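Local coordinates for protein transcriptional activator TenA-1 (Sulfolobus solfataricus P2, PDB 2QZC) that is a putative TenA-like thiaminase, probably acting in the breakdown or salvage of thiamin compounds, built on an all-helical heme oxygenase-like fold, at residues 26-31 with 145-150; 48-53 with 101-106; 68-73 with 175-180; 130-135 with 190-195. All blocks are in the same frame, centred on the assembly; numbering follows the deposited sequence.

Contact 1: residues 26-31 with 145-150; sequences EFILKM and GDYVID
Ile28 and Val148 meet methyl to methyl, CG2 of Ile28 lying 3.8 Å from CG2 of Val148, with the two side chains crossing at about a right angle. The same Ile28 CG2 also borders the Tyr147 ring: it sits at the ring edge, near its plane, 3.8 Å from Tyr147 CD2. This methyl, with its two neighbours, stands anti to the backbone N, beside the carbonyl carbon (chi1 -69°, measured to CG1). Val148 CG1 packs 3.8 Å from CB of Met31, a selenomethionine. Towards the outside, the Leu29 methyl CD2 approaches the phenol end of Tyr147, 3.7 Å from OH. The CA-CB bond of Leu29 points away from the partner helix, so it is the tip of the side chain that comes back to the tyrosine. No hydrogen bond joins the two segments directly; the contact is apolar, buried at Ile28, Met31 and Val148 and exposed at Leu29 and Tyr147. In the next shell, Trp203 of helix 186-208 backs Ile28, while Tyr156 and Trp159 of helix 154-164 touch Met31. Ser151 OG hydrogen-bonds Met31 O, tying residue 151 to helix 26-32. This is plain packing of helix 26-32 on the later part of helix 127-148, within the all-helical bundle of the heme oxygenase-like fold.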
loop_
_atom_site.group_PDB
_atom_site.type_symbol
_atom_site.label_atom_id
_atom_site.label_comp_id
_atom_site.label_asym_id
_atom_site.label_seq_id
_atom_site.Cartn_x
_atom_site.Cartn_y
_atom_site.Cartn_z
ATOM N N GLU A 26 12.980 24.127 19.115
ATOM C CA GLU A 26 14.236 24.836 18.812
ATOM C C GLU A 26 14.745 24.514 17.401
ATOM O O GLU A 26 15.160 25.401 16.655
ATOM C CB GLU A 26 15.298 24.461 19.837
ATOM C CG GLU A 26 16.687 25.064 19.604
ATOM C CD GLU A 26 17.698 24.694 20.673
ATOM O OE1 GLU A 26 17.354 24.003 21.658
ATOM O OE2 GLU A 26 18.868 25.102 20.495
ATOM N N PHE A 27 14.741 23.237 17.032
ATOM C CA PHE A 27 15.209 22.796 15.713
ATOM C C PHE A 27 14.462 23.558 14.613
ATOM O O PHE A 27 15.070 24.019 13.648
ATOM C CB PHE A 27 14.983 21.280 15.560
ATOM C CG PHE A 27 15.562 20.675 14.306
ATOM C CD1 PHE A 27 14.897 20.767 13.068
ATOM C CD2 PHE A 27 16.723 19.924 14.353
ATOM C CE1 PHE A 27 15.405 20.142 11.915
ATOM C CE2 PHE A 27 17.238 19.309 13.212
ATOM C CZ PHE A 27 16.574 19.431 11.983
ATOM N N ILE A 28 13.142 23.636 14.738
ATOM C CA ILE A 28 12.285 24.335 13.778
ATOM C C ILE A 28 12.510 25.850 13.790
ATOM O O ILE A 28 12.554 26.475 12.717
ATOM C CB ILE A 28 10.802 24.013 14.055
ATOM C CG1 ILE A 28 10.575 22.531 13.701
ATOM C CG2 ILE A 28 9.832 24.972 13.311
ATOM C CD1 ILE A 28 9.289 21.986 14.355
ATOM N N LEU A 29 12.649 26.433 14.980
ATOM C CA LEU A 29 12.933 27.874 15.092
ATOM C C LEU A 29 14.241 28.214 14.403
ATOM O O LEU A 29 14.332 29.266 13.746
ATOM C CB LEU A 29 12.977 28.308 16.557
ATOM C CG LEU A 29 11.721 28.077 17.407
ATOM C CD1 LEU A 29 11.879 28.601 18.882
ATOM C CD2 LEU A 29 10.475 28.648 16.721
ATOM N N LYS A 30 15.240 27.331 14.502
ATOM C CA LYS A 30 16.540 27.541 13.856
ATOM C C LYS A 30 16.463 27.318 12.350
ATOM O O LYS A 30 17.247 27.911 11.604
ATOM C CB LYS A 30 17.652 26.738 14.498
ATOM C CG LYS A 30 17.888 27.126 15.955
ATOM C CD LYS A 30 19.085 26.439 16.570
ATOM C CE LYS A 30 20.397 27.096 16.116
ATOM N NZ LYS A 30 20.531 28.570 16.479
HETATM N N MSE A 31 15.544 26.460 11.878
HETATM C CA MSE A 31 15.299 26.370 10.424
HETATM C C MSE A 31 14.678 27.678 9.903
HETATM O O MSE A 31 15.063 28.186 8.849
HETATM C CB MSE A 31 14.406 25.170 10.020
HETATM C CG MSE A 31 15.149 23.885 10.045
HETATM SE SE MSE A 31 14.181 22.493 9.074
HETATM C CE MSE A 31 12.749 22.330 10.203
ATOM N N GLY A 145 5.856 22.912 7.921
ATOM C CA GLY A 145 6.181 23.357 6.569
ATOM C C GLY A 145 5.605 24.729 6.274
ATOM O O GLY A 145 6.308 25.574 5.687
ATOM N N ASP A 146 4.369 25.000 6.704
ATOM C CA ASP A 146 3.760 26.342 6.499
ATOM C C ASP A 146 4.552 27.444 7.204
ATOM O O ASP A 146 4.552 28.603 6.740
ATOM C CB ASP A 146 2.325 26.396 6.995
ATOM C CG ASP A 146 1.387 25.525 6.195
ATOM O OD1 ASP A 146 1.706 25.080 5.063
ATOM O OD2 ASP A 146 0.287 25.287 6.740
ATOM N N TYR A 147 5.198 27.118 8.313
ATOM C CA TYR A 147 6.001 28.065 9.069
ATOM C C TYR A 147 7.386 28.279 8.460
ATOM O O TYR A 147 7.825 29.414 8.199
ATOM C CB TYR A 147 6.116 27.600 10.509
ATOM C CG TYR A 147 6.913 28.499 11.413
ATOM C CD1 TYR A 147 6.480 29.774 11.722
ATOM C CD2 TYR A 147 8.088 28.049 11.992
ATOM C CE1 TYR A 147 7.244 30.598 12.591
ATOM C CE2 TYR A 147 8.840 28.838 12.845
ATOM C CZ TYR A 147 8.418 30.101 13.150
ATOM O OH TYR A 147 9.204 30.854 14.015
ATOM N N VAL A 148 8.083 27.181 8.208
ATOM C CA VAL A 148 9.454 27.214 7.741
ATOM C C VAL A 148 9.623 27.686 6.299
ATOM O O VAL A 148 10.729 28.134 5.925
ATOM C CB VAL A 148 10.133 25.834 8.003
ATOM C CG1 VAL A 148 11.605 25.730 7.482
ATOM C CG2 VAL A 148 10.113 25.501 9.509
ATOM N N ILE A 149 8.554 27.653 5.492
ATOM C CA ILE A 149 8.634 28.135 4.084
ATOM C C ILE A 149 9.082 29.595 3.988
ATOM O O ILE A 149 9.631 29.978 2.962
ATOM C CB ILE A 149 7.289 27.885 3.323
ATOM C CG1 ILE A 149 7.456 27.983 1.804
ATOM C CG2 ILE A 149 6.159 28.763 3.861
ATOM C CD1 ILE A 149 8.387 26.972 1.203
ATOM N N ASP A 150 8.853 30.379 5.048
ATOM C CA ASP A 150 9.287 31.779 5.078
ATOM C C ASP A 150 10.749 31.974 5.460
ATOM O O ASP A 150 11.210 33.121 5.546
ATOM C CB ASP A 150 8.389 32.587 6.006
ATOM C CG ASP A 150 6.960 32.660 5.497
ATOM O OD1 ASP A 150 6.735 32.660 4.266
ATOM O OD2 ASP A 150 6.061 32.710 6.345
#

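Contact 2: residues 48-53 with 101-106; sequences DGKYVE and DVIVKT. With IMD (imidazole), chain C.
Lys50 reaches across to the C-terminal end of helix 101-105 and puts its ammonium among backbone carbonyls: NZ donates to Thr106 O at 2.8 Å and to Ile103 O at 3.0 Å. The first bond runs nearly straight out from the Thr106 carbonyl (174° at the oxygen), the second arrives at 149°, its donor somewhat tilted from the Ile103 carbonyl plane. Bends at chi3 and chi4 of Lys50 turn the chain end into this spot, where the negative end of the helix dipole would suit a positive charge. The tight part is beside it: Gly49 has no side chain, its CA lies 6.1 Å from Ile103 CA, and Ile103 CG2 rests 3.7 Å from Gly49 C. The looser margin lies at Val104, an exposed residue whose CA-CB bond points away. On the other side of helix 48-53, Asp48 OD1 accepts a bond of 2.7 Å from N3 of an imidazole, probably from the crystallisation liquor, which lies over one face of Tyr51 with C4 offset toward the ring rim. Glu199 also bonds this imidazole, consistent with the substrate pocket of TenA relatives. The short axes cross at -74°. Around the contact, helix 110-125 packs on Lys50 and Tyr51 through Asn112, Tyr108 adds a cation-pi contact to Lys50, and Tyr93 of helix 85-95 lies against Ile103.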
loop_
_atom_site.group_PDB
_atom_site.type_symbol
_atom_site.label_atom_id
_atom_site.label_comp_id
_atom_site.label_asym_id
_atom_site.label_seq_id
_atom_site.Cartn_x
_atom_site.Cartn_y
_atom_site.Cartn_z
ATOM N N ASP A 48 15.744 10.826 9.057
ATOM C CA ASP A 48 14.425 10.892 8.446
ATOM C C ASP A 48 14.308 9.920 7.265
ATOM O O ASP A 48 13.243 9.310 7.073
ATOM C CB ASP A 48 14.100 12.336 8.036
ATOM C CG ASP A 48 12.770 12.473 7.380
ATOM O OD1 ASP A 48 11.765 12.288 8.079
ATOM O OD2 ASP A 48 12.744 12.774 6.166
ATOM N N GLY A 49 15.386 9.735 6.510
ATOM C CA GLY A 49 15.408 8.769 5.386
ATOM C C GLY A 49 15.146 7.343 5.852
ATOM O O GLY A 49 14.472 6.548 5.166
ATOM N N LYS A 50 15.668 7.009 7.026
ATOM C CA LYS A 50 15.436 5.686 7.631
ATOM C C LYS A 50 14.003 5.607 8.139
ATOM O O LYS A 50 13.294 4.621 7.905
ATOM C CB LYS A 50 16.409 5.431 8.772
ATOM C CG LYS A 50 17.895 5.472 8.358
ATOM C CD LYS A 50 18.811 4.961 9.445
ATOM C CE LYS A 50 18.824 3.458 9.594
ATOM N NZ LYS A 50 19.418 2.781 8.394
ATOM N N TYR A 51 13.579 6.626 8.877
ATOM C CA TYR A 51 12.250 6.674 9.427
ATOM C C TYR A 51 11.144 6.514 8.379
ATOM O O TYR A 51 10.180 5.737 8.550
ATOM C CB TYR A 51 12.036 8.018 10.196
ATOM C CG TYR A 51 10.643 8.263 10.650
ATOM C CD1 TYR A 51 10.208 7.810 11.892
ATOM C CD2 TYR A 51 9.707 8.956 9.838
ATOM C CE1 TYR A 51 8.884 8.023 12.314
ATOM C CE2 TYR A 51 8.427 9.172 10.263
ATOM C CZ TYR A 51 8.003 8.706 11.520
ATOM O OH TYR A 51 6.711 8.904 12.032
ATOM N N VAL A 52 11.242 7.289 7.301
ATOM C CA VAL A 52 10.175 7.312 6.270
ATOM C C VAL A 52 9.962 5.956 5.641
ATOM O O VAL A 52 8.811 5.563 5.375
ATOM C CB VAL A 52 10.425 8.374 5.193
ATOM C CG1 VAL A 52 9.497 8.198 3.969
ATOM C CG2 VAL A 52 10.225 9.740 5.815
ATOM N N GLU A 53 11.033 5.198 5.418
ATOM C CA GLU A 53 10.851 3.865 4.841
ATOM C C GLU A 53 10.089 2.957 5.830
ATOM O O GLU A 53 9.184 2.199 5.458
ATOM C CB GLU A 53 12.189 3.236 4.439
ATOM C CG GLU A 53 11.961 1.880 3.746
ATOM C CD GLU A 53 13.220 1.160 3.333
ATOM O OE1 GLU A 53 14.238 1.826 3.136
ATOM O OE2 GLU A 53 13.188 -0.080 3.190
ATOM N N ASP A 101 23.117 4.679 -0.067
ATOM C CA ASP A 101 24.073 3.933 0.730
ATOM C C ASP A 101 24.283 4.559 2.114
ATOM O O ASP A 101 24.371 3.822 3.098
ATOM C CB ASP A 101 25.429 3.818 0.020
ATOM C CG ASP A 101 26.326 2.753 0.641
ATOM O OD1 ASP A 101 25.880 1.579 0.722
ATOM O OD2 ASP A 101 27.475 3.085 1.032
ATOM N N VAL A 102 24.392 5.884 2.192
ATOM C CA VAL A 102 24.545 6.561 3.489
ATOM C C VAL A 102 23.339 6.291 4.400
ATOM O O VAL A 102 23.509 5.979 5.601
ATOM C CB VAL A 102 24.753 8.098 3.323
ATOM C CG1 VAL A 102 24.720 8.852 4.650
ATOM C CG2 VAL A 102 26.116 8.339 2.652
ATOM N N ILE A 103 22.146 6.373 3.824
ATOM C CA ILE A 103 20.912 6.142 4.602
ATOM C C ILE A 103 20.872 4.717 5.132
ATOM O O ILE A 103 20.643 4.505 6.322
ATOM C CB ILE A 103 19.679 6.503 3.795
ATOM C CG1 ILE A 103 19.679 8.025 3.521
ATOM C CG2 ILE A 103 18.400 6.121 4.570
ATOM C CD1 ILE A 103 18.664 8.463 2.555
ATOM N N VAL A 104 21.152 3.739 4.254
ATOM C CA VAL A 104 21.114 2.342 4.630
ATOM C C VAL A 104 22.169 1.947 5.636
ATOM O O VAL A 104 21.866 1.232 6.604
ATOM C CB VAL A 104 21.219 1.431 3.360
ATOM C CG1 VAL A 104 21.464 -0.036 3.748
ATOM C CG2 VAL A 104 19.986 1.608 2.520
ATOM N N LYS A 105 23.388 2.453 5.451
ATOM C CA LYS A 105 24.524 2.071 6.285
ATOM C C LYS A 105 24.595 2.798 7.623
ATOM O O LYS A 105 25.178 2.259 8.567
ATOM C CB LYS A 105 25.850 2.199 5.529
ATOM C CG LYS A 105 25.991 1.175 4.364
ATOM N N THR A 106 23.987 3.982 7.725
ATOM C CA THR A 106 23.946 4.721 9.003
ATOM C C THR A 106 22.933 4.006 9.905
ATOM O O THR A 106 21.898 3.556 9.446
ATOM C CB THR A 106 23.529 6.173 8.801
ATOM O OG1 THR A 106 24.476 6.793 7.905
ATOM C CG2 THR A 106 23.547 6.954 10.124
HETATM N N1 IMD C . 8.960 12.409 12.035
HETATM C C2 IMD C . 9.089 12.640 10.748
HETATM N N3 IMD C . 10.321 12.307 10.410
HETATM C C4 IMD C . 10.953 11.826 11.483
HETATM C C5 IMD C . 10.081 11.878 12.540
#

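Contact 3: residues 68-73 with 175-180; sequences IDKVTK and ILYALD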
loop_
_atom_site.group_PDB
_atom_site.type_symbol
_atom_site.label_atom_id
_atom_site.label_comp_id
_atom_site.label_asym_id
_atom_site.label_seq_id
_atom_site.Cartn_x
_atom_site.Cartn_y
_atom_site.Cartn_z
ATOM N N ILE A 68 -11.966 0.170 3.167
ATOM C CA ILE A 68 -11.380 0.139 1.834
ATOM C C ILE A 68 -11.346 1.485 1.122
ATOM O O ILE A 68 -10.348 1.807 0.483
ATOM C CB ILE A 68 -11.996 -0.998 0.959
ATOM C CG1 ILE A 68 -11.106 -1.287 -0.267
ATOM C CG2 ILE A 68 -13.459 -0.691 0.621
ATOM C CD1 ILE A 68 -9.775 -1.898 0.053
ATOM N N ASP A 69 -12.422 2.264 1.242
ATOM C CA ASP A 69 -12.493 3.573 0.588
ATOM C C ASP A 69 -11.462 4.556 1.155
ATOM O O ASP A 69 -10.784 5.245 0.387
ATOM C CB ASP A 69 -13.910 4.197 0.685
ATOM C CG ASP A 69 -14.396 4.407 2.144
ATOM O OD1 ASP A 69 -14.353 3.432 2.952
ATOM O OD2 ASP A 69 -14.818 5.554 2.466
ATOM N N LYS A 70 -11.356 4.570 2.492
ATOM C CA LYS A 70 -10.448 5.500 3.188
ATOM C C LYS A 70 -9.001 5.150 2.897
ATOM O O LYS A 70 -8.187 6.048 2.587
ATOM C CB LYS A 70 -10.692 5.498 4.695
ATOM C CG LYS A 70 -12.098 5.911 5.154
ATOM C CD LYS A 70 -12.417 7.309 4.711
ATOM C CE LYS A 70 -13.702 7.824 5.321
ATOM N NZ LYS A 70 -14.864 7.013 4.889
ATOM N N VAL A 71 -8.667 3.870 2.985
ATOM C CA VAL A 71 -7.264 3.474 2.749
ATOM C C VAL A 71 -6.819 3.651 1.284
ATOM O O VAL A 71 -5.691 4.126 1.029
ATOM C CB VAL A 71 -6.884 2.073 3.309
ATOM C CG1 VAL A 71 -7.156 1.975 4.815
ATOM C CG2 VAL A 71 -7.530 0.953 2.555
ATOM N N THR A 72 -7.700 3.327 0.315
ATOM C CA THR A 72 -7.384 3.492 -1.108
ATOM C C THR A 72 -7.102 4.962 -1.464
ATOM O O THR A 72 -6.169 5.259 -2.208
ATOM C CB THR A 72 -8.515 2.932 -1.988
ATOM O OG1 THR A 72 -8.751 1.580 -1.603
ATOM C CG2 THR A 72 -8.134 2.978 -3.445
ATOM N N LYS A 73 -7.906 5.873 -0.900
ATOM C CA LYS A 73 -7.723 7.325 -1.116
ATOM C C LYS A 73 -6.324 7.763 -0.639
ATOM O O LYS A 73 -5.607 8.503 -1.306
ATOM C CB LYS A 73 -8.796 8.124 -0.365
ATOM C CG LYS A 73 -8.860 9.621 -0.689
ATOM C CD LYS A 73 -9.818 10.334 0.262
ATOM C CE LYS A 73 -10.018 11.797 -0.119
ATOM N NZ LYS A 73 -10.744 11.945 -1.426
ATOM N N ILE A 175 -5.980 11.667 5.048
ATOM C CA ILE A 175 -5.704 11.097 6.373
ATOM C C ILE A 175 -6.763 11.540 7.376
ATOM O O ILE A 175 -7.279 10.720 8.133
ATOM C CB ILE A 175 -4.263 11.468 6.817
ATOM C CG1 ILE A 175 -3.241 10.758 5.909
ATOM C CG2 ILE A 175 -4.052 11.130 8.343
ATOM C CD1 ILE A 175 -1.806 11.331 5.985
ATOM N N LEU A 176 -7.123 12.825 7.344
ATOM C CA LEU A 176 -8.136 13.363 8.258
ATOM C C LEU A 176 -9.520 12.780 7.966
ATOM O O LEU A 176 -10.270 12.572 8.908
ATOM C CB LEU A 176 -8.138 14.895 8.291
ATOM C CG LEU A 176 -6.876 15.579 8.874
ATOM C CD1 LEU A 176 -7.021 17.096 8.932
ATOM C CD2 LEU A 176 -6.489 15.051 10.281
ATOM N N TYR A 177 -9.862 12.533 6.685
ATOM C CA TYR A 177 -11.127 11.877 6.314
ATOM C C TYR A 177 -11.198 10.480 6.979
ATOM O O TYR A 177 -12.233 10.063 7.516
ATOM C CB TYR A 177 -11.209 11.825 4.775
ATOM C CG TYR A 177 -12.460 11.241 4.150
ATOM C CD1 TYR A 177 -13.730 11.740 4.472
ATOM C CD2 TYR A 177 -12.372 10.252 3.157
ATOM C CE1 TYR A 177 -14.892 11.206 3.871
ATOM C CE2 TYR A 177 -13.530 9.727 2.530
ATOM C CZ TYR A 177 -14.776 10.209 2.899
ATOM O OH TYR A 177 -15.905 9.693 2.298
ATOM N N ALA A 178 -10.079 9.749 6.949
ATOM C CA ALA A 178 -10.008 8.434 7.607
ATOM C C ALA A 178 -10.063 8.569 9.140
ATOM O O ALA A 178 -10.726 7.800 9.809
ATOM C CB ALA A 178 -8.735 7.695 7.219
ATOM N N LEU A 179 -9.342 9.554 9.684
ATOM C CA LEU A 179 -9.338 9.799 11.130
ATOM C C LEU A 179 -10.723 10.145 11.667
ATOM O O LEU A 179 -11.046 9.744 12.796
ATOM C CB LEU A 179 -8.328 10.896 11.513
ATOM C CG LEU A 179 -8.086 11.202 12.992
ATOM C CD1 LEU A 179 -7.438 9.998 13.701
ATOM C CD2 LEU A 179 -7.189 12.404 13.143
ATOM N N ASP A 180 -11.524 10.854 10.869
ATOM C CA ASP A 180 -12.902 11.208 11.316
ATOM C C ASP A 180 -13.811 9.998 11.604
ATOM O O ASP A 180 -14.821 10.157 12.323
ATOM C CB ASP A 180 -13.540 12.188 10.332
ATOM C CG ASP A 180 -12.916 13.583 10.397
ATOM O OD1 ASP A 180 -12.314 13.975 11.426
ATOM O OD2 ASP A 180 -13.046 14.296 9.377
#
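Helices 68-73 and 175-179 run nearly antiparallel, at 161° between their directions, with axes 9.2 Å apart and Lys70 CA only 5.3 Å from Ala178 CA. They form one helix pair of the heme oxygenase-like bundle. The small Ala178 allows this approach, its CB lying 3.9 Å from Lys70 CB. From there the Lys70 chain turns at chi2 (-60°) and crosses one face of the Tyr177 ring, the two side chains at about a right angle. CD lies against the CD2-CE2 side of the ring, whereas CE sits over its centre, 3.4 Å from the Tyr177 centroid in a CH-pi contact. The ammonium follows as a cation-pi partner on the same face. The polar end of Lys70 is well paired: besides the ring it makes salt bridges to Asp69 and to Glu181, just beyond segment 175-180. Two acidic groups and an aromatic face would favour its positive charge and limit the freedom of its end. Leu131 of helix 127-148 touches Ala178. In the bridge to the neighbouring aspartate, Lys70 NZ meets Asp69 OD2 at 2.8 Å on the syn side, 21° out of the carboxylate plane.

Contact 4: residues 130-135 with 190-195; sequences FLVAWT and NIFINS
Val132 begins the contact, its CG1 packing 3.7 Å from Phe192 CB, as helices 130-135 and 190-195 pass each other with axes 7.8 Å apart and crossing at -33°. These two long helices, 127-148 and 186-208, belong to the core of the heme oxygenase-like fold, and all six touching residues are buried. The Val132 carbonyl oxygen also lies near Phe192 CD2, obliquely to the ring. Ala133 comes next and is the closest point: its CB is 3.5 Å from Ile191 CG2, tighter than usual carbon contact, and its CA stands 5.1 Å from Phe192 CA. Small Ala133 thus lets the helices come near, while its carbonyl is used by Ser195. One turn beyond Leu131, Thr135 bonds Leu131 O through OG1, which leaves its CG2 opposite the backbone N (chi1 -64° for OG1) and facing the edge of the Phe192 ring, in plane, 3.9 Å from CE2. Ile175 of helix 166-179 touches Leu131 and Trp134. Ser195 OG is also hydrogen-bonded to His118 NE2 of helix 110-125, linking three helices through one hydroxyl. Its bond to Ala133 O is short, 2.6 Å from Ser195 OG, and lies in the carbonyl plane on a lone pair at 124°.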
loop_
_atom_site.group_PDB
_atom_site.type_symbol
_atom_site.label_atom_id
_atom_site.label_comp_id
_atom_site.label_asym_id
_atom_site.label_seq_id
_atom_site.Cartn_x
_atom_site.Cartn_y
_atom_site.Cartn_z
ATOM N N PHE A 130 -2.912 2.558 14.579
ATOM C CA PHE A 130 -1.843 3.047 13.724
ATOM C C PHE A 130 -2.131 4.461 13.234
ATOM O O PHE A 130 -1.261 5.335 13.245
ATOM C CB PHE A 130 -1.569 2.128 12.533
ATOM C CG PHE A 130 -0.642 2.751 11.518
ATOM C CD1 PHE A 130 0.723 2.814 11.771
ATOM C CD2 PHE A 130 -1.146 3.448 10.387
ATOM C CE1 PHE A 130 1.574 3.458 10.881
ATOM C CE2 PHE A 130 -0.283 4.106 9.531
ATOM C CZ PHE A 130 1.057 4.102 9.786
ATOM N N LEU A 131 -3.351 4.689 12.741
ATOM C CA LEU A 131 -3.742 5.997 12.206
ATOM C C LEU A 131 -3.551 7.109 13.220
ATOM O O LEU A 131 -2.992 8.151 12.889
ATOM C CB LEU A 131 -5.195 5.910 11.669
ATOM C CG LEU A 131 -5.776 7.132 11.038
ATOM C CD1 LEU A 131 -4.957 7.670 9.857
ATOM C CD2 LEU A 131 -7.227 6.771 10.637
ATOM N N VAL A 132 -3.968 6.871 14.459
ATOM C CA VAL A 132 -3.763 7.838 15.517
ATOM C C VAL A 132 -2.251 8.018 15.775
ATOM O O VAL A 132 -1.779 9.166 15.925
ATOM C CB VAL A 132 -4.559 7.496 16.788
ATOM C CG1 VAL A 132 -4.200 8.358 17.962
ATOM C CG2 VAL A 132 -6.077 7.591 16.473
ATOM N N ALA A 133 -1.483 6.912 15.807
ATOM C CA ALA A 133 -0.040 7.012 16.027
ATOM C C ALA A 133 0.701 7.763 14.942
ATOM O O ALA A 133 1.741 8.349 15.195
ATOM C CB ALA A 133 0.547 5.611 16.181
ATOM N N TRP A 134 0.190 7.702 13.720
ATOM C CA TRP A 134 0.784 8.293 12.530
ATOM C C TRP A 134 0.424 9.764 12.326
ATOM O O TRP A 134 1.144 10.494 11.655
ATOM C CB TRP A 134 0.269 7.463 11.330
ATOM C CG TRP A 134 0.850 7.747 10.001
ATOM C CD1 TRP A 134 2.150 8.012 9.712
ATOM C CD2 TRP A 134 0.149 7.758 8.746
ATOM N NE1 TRP A 134 2.309 8.149 8.349
ATOM C CE2 TRP A 134 1.107 8.005 7.726
ATOM C CE3 TRP A 134 -1.186 7.552 8.392
ATOM C CZ2 TRP A 134 0.745 8.122 6.348
ATOM C CZ3 TRP A 134 -1.545 7.633 7.030
ATOM C CH2 TRP A 134 -0.580 7.900 6.048
ATOM N N THR A 135 -0.670 10.226 12.931
ATOM C CA THR A 135 -1.179 11.585 12.681
ATOM C C THR A 135 -0.224 12.691 13.116
ATOM O O THR A 135 -0.056 13.629 12.363
ATOM C CB THR A 135 -2.586 11.737 13.256
ATOM O OG1 THR A 135 -3.443 10.837 12.544
ATOM C CG2 THR A 135 -3.104 13.165 13.030
ATOM N N ASN A 190 -3.548 8.486 24.312
ATOM C CA ASN A 190 -2.247 8.137 24.889
ATOM C C ASN A 190 -1.240 7.678 23.836
ATOM O O ASN A 190 -0.052 8.005 23.949
ATOM C CB ASN A 190 -2.421 7.131 26.016
ATOM C CG ASN A 190 -2.993 7.782 27.277
ATOM O OD1 ASN A 190 -2.900 8.999 27.454
ATOM N ND2 ASN A 190 -3.538 6.952 28.170
ATOM N N ILE A 191 -1.729 7.024 22.785
ATOM C CA ILE A 191 -0.873 6.637 21.640
ATOM C C ILE A 191 -0.387 7.909 20.923
ATOM O O ILE A 191 0.802 8.050 20.580
ATOM C CB ILE A 191 -1.622 5.697 20.671
ATOM C CG1 ILE A 191 -1.871 4.353 21.343
ATOM C CG2 ILE A 191 -0.822 5.459 19.361
ATOM C CD1 ILE A 191 -2.874 3.440 20.601
ATOM N N PHE A 192 -1.318 8.834 20.641
ATOM C CA PHE A 192 -1.031 10.108 19.994
ATOM C C PHE A 192 0.006 10.876 20.819
ATOM O O PHE A 192 0.984 11.433 20.275
ATOM C CB PHE A 192 -2.336 10.906 19.862
ATOM C CG PHE A 192 -2.266 12.151 19.029
ATOM C CD1 PHE A 192 -1.952 13.376 19.620
ATOM C CD2 PHE A 192 -2.606 12.141 17.667
ATOM C CE1 PHE A 192 -1.930 14.545 18.867
ATOM C CE2 PHE A 192 -2.612 13.306 16.923
ATOM C CZ PHE A 192 -2.260 14.513 17.536
ATOM N N ILE A 193 -0.189 10.932 22.137
ATOM C CA ILE A 193 0.772 11.626 23.041
ATOM C C ILE A 193 2.185 11.011 22.900
ATOM O O ILE A 193 3.156 11.744 22.772
ATOM C CB ILE A 193 0.317 11.562 24.529
ATOM C CG1 ILE A 193 -0.939 12.439 24.737
ATOM C CG2 ILE A 193 1.464 11.973 25.475
ATOM C CD1 ILE A 193 -1.655 12.224 26.075
ATOM N N ASN A 194 2.264 9.678 22.870
ATOM C CA ASN A 194 3.570 9.012 22.699
ATOM C C ASN A 194 4.231 9.421 21.387
ATOM O O ASN A 194 5.442 9.721 21.368
ATOM C CB ASN A 194 3.526 7.488 22.847
ATOM C CG ASN A 194 3.571 7.034 24.289
ATOM O OD1 ASN A 194 3.819 7.857 25.201
ATOM N ND2 ASN A 194 3.347 5.731 24.522
ATOM N N SER A 195 3.463 9.463 20.289
ATOM C CA SER A 195 4.028 9.931 19.022
ATOM C C SER A 195 4.557 11.358 19.091
ATOM O O SER A 195 5.645 11.659 18.561
ATOM C CB SER A 195 3.045 9.756 17.885
ATOM O OG SER A 195 2.858 8.381 17.584
#

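From the N terminus, helix 26-32 opens contact 1, helix 38-63 opens contact 2 and helix 68-78 opens contact 3. Contact 2 closes first, at 101-106, wholly within the span of contact 1. Helix 127-148 then opens contact 4 near its start and closes contact 1 at its end, so it serves both. Contact 3 closes at 175-180 and contact 4 at 190-195. Contact 3 therefore crosses contacts 1, 2 and 4, and contact 4 also crosses contact 1 but follows contact 2 in series. Contacts 3 and 4 touch through helices 127-148 and 166-179, where Leu131 also reaches Leu179. The interleaving ties early and late helices into one domain.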